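PDB 3VYW: MNMC2 from Aquifex aeolicus, which methylates the wobble uridine of tRNA with S-adenosylmethionine as methyl donor, working without the oxidase domain to which such enzymes are usually fused. Local coordinates for residues I100-F105 against A189-A194. Numbering follows the deposited sequence.
With SAM (S-adenosylmethionine), chain E.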
loop_
_atom_site.group_PDB
_atom_site.type_symbol
_atom_site.label_atom_id
_atom_site.label_comp_id
_atom_site.label_asym_id
_atom_site.label_seq_id
_atom_site.Cartn_x
_atom_site.Cartn_y
_atom_site.Cartn_z
ATOM N N ILE A 100 -2.217 8.915 11.881
ATOM C CA ILE A 100 -1.887 7.927 10.893
ATOM C C ILE A 100 -2.801 7.948 9.703
ATOM O O ILE A 100 -3.983 7.921 9.833
ATOM C CB ILE A 100 -1.965 6.538 11.479
ATOM C CG1 ILE A 100 -1.077 6.442 12.683
ATOM C CG2 ILE A 100 -1.578 5.519 10.443
ATOM C CD1 ILE A 100 -1.164 5.112 13.353
ATOM N N LEU A 101 -2.212 7.962 8.530
ATOM C CA LEU A 101 -2.930 7.834 7.296
ATOM C C LEU A 101 -2.803 6.395 6.888
ATOM O O LEU A 101 -1.751 5.920 6.679
ATOM C CB LEU A 101 -2.279 8.725 6.260
ATOM C CG LEU A 101 -3.124 9.516 5.306
ATOM C CD1 LEU A 101 -2.634 9.451 3.891
ATOM C CD2 LEU A 101 -4.526 9.033 5.391
ATOM N N ASP A 102 -3.903 5.679 6.810
ATOM C CA ASP A 102 -3.839 4.267 6.526
ATOM C C ASP A 102 -4.372 3.937 5.170
ATOM O O ASP A 102 -5.514 4.097 4.927
ATOM C CB ASP A 102 -4.644 3.529 7.565
ATOM C CG ASP A 102 -4.361 2.088 7.588
ATOM O OD1 ASP A 102 -3.205 1.741 7.453
ATOM O OD2 ASP A 102 -5.273 1.282 7.740
ATOM N N VAL A 103 -3.535 3.427 4.295
ATOM C CA VAL A 103 -3.954 3.101 2.956
ATOM C C VAL A 103 -4.328 1.638 2.855
ATOM O O VAL A 103 -3.496 0.808 2.759
ATOM C CB VAL A 103 -2.812 3.380 1.988
ATOM C CG1 VAL A 103 -3.115 2.845 0.640
ATOM C CG2 VAL A 103 -2.506 4.834 1.892
ATOM N N GLY A 104 -5.612 1.350 2.894
ATOM C CA GLY A 104 -6.135 0.004 2.891
ATOM C C GLY A 104 -6.430 -0.535 4.258
ATOM O O GLY A 104 -5.583 -1.049 4.898
ATOM N N PHE A 105 -7.657 -0.440 4.703
ATOM C CA PHE A 105 -7.956 -0.865 6.037
ATOM C C PHE A 105 -7.688 -2.331 6.252
ATOM O O PHE A 105 -7.187 -2.719 7.264
ATOM C CB PHE A 105 -9.386 -0.561 6.396
ATOM C CG PHE A 105 -9.750 -1.029 7.740
ATOM C CD1 PHE A 105 -9.392 -0.319 8.826
ATOM C CD2 PHE A 105 -10.375 -2.213 7.908
ATOM C CE1 PHE A 105 -9.687 -0.755 10.065
ATOM C CE2 PHE A 105 -10.674 -2.661 9.144
ATOM C CZ PHE A 105 -10.336 -1.924 10.223
ATOM N N ALA A 189 2.474 9.173 10.277
ATOM C CA ALA A 189 2.790 7.958 9.601
ATOM C C ALA A 189 1.796 7.732 8.520
ATOM O O ALA A 189 0.646 7.947 8.718
ATOM C CB ALA A 189 2.728 6.816 10.565
ATOM N N VAL A 190 2.246 7.271 7.372
ATOM C CA VAL A 190 1.362 6.743 6.375
ATOM C C VAL A 190 1.661 5.286 6.269
ATOM O O VAL A 190 2.749 4.932 6.010
ATOM C CB VAL A 190 1.647 7.325 5.016
ATOM C CG1 VAL A 190 0.731 6.724 3.977
ATOM C CG2 VAL A 190 1.562 8.819 5.055
ATOM N N PHE A 191 0.683 4.445 6.495
ATOM C CA PHE A 191 0.892 3.036 6.350
ATOM C C PHE A 191 0.352 2.687 5.009
ATOM O O PHE A 191 -0.810 2.629 4.838
ATOM C CB PHE A 191 0.074 2.280 7.369
ATOM C CG PHE A 191 0.581 2.371 8.756
ATOM C CD1 PHE A 191 -0.251 2.082 9.800
ATOM C CD2 PHE A 191 1.860 2.738 9.023
ATOM C CE1 PHE A 191 0.188 2.164 11.076
ATOM C CE2 PHE A 191 2.309 2.807 10.296
ATOM C CZ PHE A 191 1.473 2.526 11.323
ATOM N N HIS A 192 1.203 2.459 4.048
ATOM C CA HIS A 192 0.729 2.267 2.736
ATOM C C HIS A 192 0.678 0.840 2.403
ATOM O O HIS A 192 1.632 0.282 1.956
ATOM C CB HIS A 192 1.677 2.975 1.820
ATOM C CG HIS A 192 1.112 3.262 0.484
ATOM N ND1 HIS A 192 0.906 4.464 0.063
ATOM C CD2 HIS A 192 0.716 2.437 -0.510
ATOM C CE1 HIS A 192 0.394 4.430 -1.136
ATOM N NE2 HIS A 192 0.266 3.223 -1.558
ATOM N N ASP A 193 -0.472 0.240 2.575
ATOM C CA ASP A 193 -0.576 -1.187 2.514
ATOM C C ASP A 193 -1.630 -1.645 1.566
ATOM O O ASP A 193 -2.649 -2.115 1.958
ATOM C CB ASP A 193 -0.898 -1.712 3.883
ATOM C CG ASP A 193 -0.579 -3.135 4.030
ATOM O OD1 ASP A 193 0.113 -3.665 3.190
ATOM O OD2 ASP A 193 -1.026 -3.739 4.979
ATOM N N ALA A 194 -1.359 -1.476 0.296
ATOM C CA ALA A 194 -2.173 -1.986 -0.750
ATOM C C ALA A 194 -1.647 -3.330 -1.164
ATOM O O ALA A 194 -0.648 -3.771 -0.687
ATOM C CB ALA A 194 -2.184 -1.034 -1.902
HETATM N N SAM E . -3.827 -3.113 5.759
HETATM C CA SAM E . -4.579 -4.305 5.875
HETATM C C SAM E . -4.264 -4.802 7.231
HETATM O O SAM E . -4.870 -5.701 7.760
HETATM O OXT SAM E . -3.397 -4.248 7.841
HETATM C CB SAM E . -4.189 -5.138 4.674
HETATM C CG SAM E . -4.958 -4.575 3.473
HETATM S SD SAM E . -4.710 -5.276 2.009
HETATM C CE SAM E . -3.106 -5.414 1.766
HETATM C "C5'" SAM E . -5.268 -4.315 0.778
HETATM C "C4'" SAM E . -6.557 -3.527 1.046
HETATM O "O4'" SAM E . -6.630 -2.426 0.162
HETATM C "C3'" SAM E . -7.832 -4.303 0.796
HETATM O "O3'" SAM E . -8.770 -4.016 1.810
HETATM C "C2'" SAM E . -8.356 -3.743 -0.497
HETATM O "O2'" SAM E . -9.753 -3.834 -0.545
HETATM C "C1'" SAM E . -7.912 -2.321 -0.419
HETATM N N9 SAM E . -7.912 -1.597 -1.709
HETATM C C8 SAM E . -7.421 -1.990 -2.860
HETATM N N7 SAM E . -7.577 -1.082 -3.802
HETATM C C5 SAM E . -8.189 -0.068 -3.266
HETATM C C6 SAM E . -8.660 1.235 -3.715
HETATM N N6 SAM E . -8.513 1.649 -4.961
HETATM N N1 SAM E . -9.248 2.002 -2.843
HETATM C C2 SAM E . -9.405 1.638 -1.605
HETATM N N3 SAM E . -9.018 0.486 -1.146
HETATM C C4 SAM E . -8.413 -0.408 -1.900
#
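Leu101 and Val103 are tied to Ala189, Phe191 and Asp193 by four backbone hydrogen bonds that join two adjacent central strands of a Rossmann-like methyltransferase sheet in parallel register. Leu101 N reaches Ala189 O at 2.9 Å, Phe191 N returns a bond to Leu101 O, and Val103 N binds Phe191 O. The last bond, Asp193 N to Val103 O, is longer (3.1 Å) and more bent, 145° at the hydrogen, as the chains leave the sheet. Here, at the C-terminal ends of the strands, S-adenosylmethionine is held: its amino N donates to Gly104 O at 2.8 Å and to Asp193 OD2 at 3.0 Å, so each segment supplies one acceptor. Gly104 takes backbone angles at which a CB would press on the carbonyl O of Val103 and also run into Asp193 O, so glycine suits the position.

Side chains alternate between the two faces of the sheet. On one, Ile100 CG2, the branch anti to the backbone N, sits above the Phe191 ring, 3.7 Å from CD1 and displaced toward the rim. Asp102 OD1 comes closest to Phe191 CB (3.3 Å) and stands at the edge of the ring beyond it, in plane, with the carboxylate turned 88° to the ring, while OD2 is hydrogen-bonded to Ser131 on the neighbouring strand 126-133. Replacing Phe191 by alanine would keep the CB beside Asp102 OD1 but would probably leave Ile100 CG2 and CD1 without the ring they pack on.

The other face carries Leu101, Val103, Val190 and His192, covered by helix 206-213 through Ile212 and Leu209. The imidazole of His192, whose NE2 is hydrogen-bonded to Leu203 O, receives Val103 CG1 almost centrally over one face, 4.0 Å from the ring centroid and 10° off its normal.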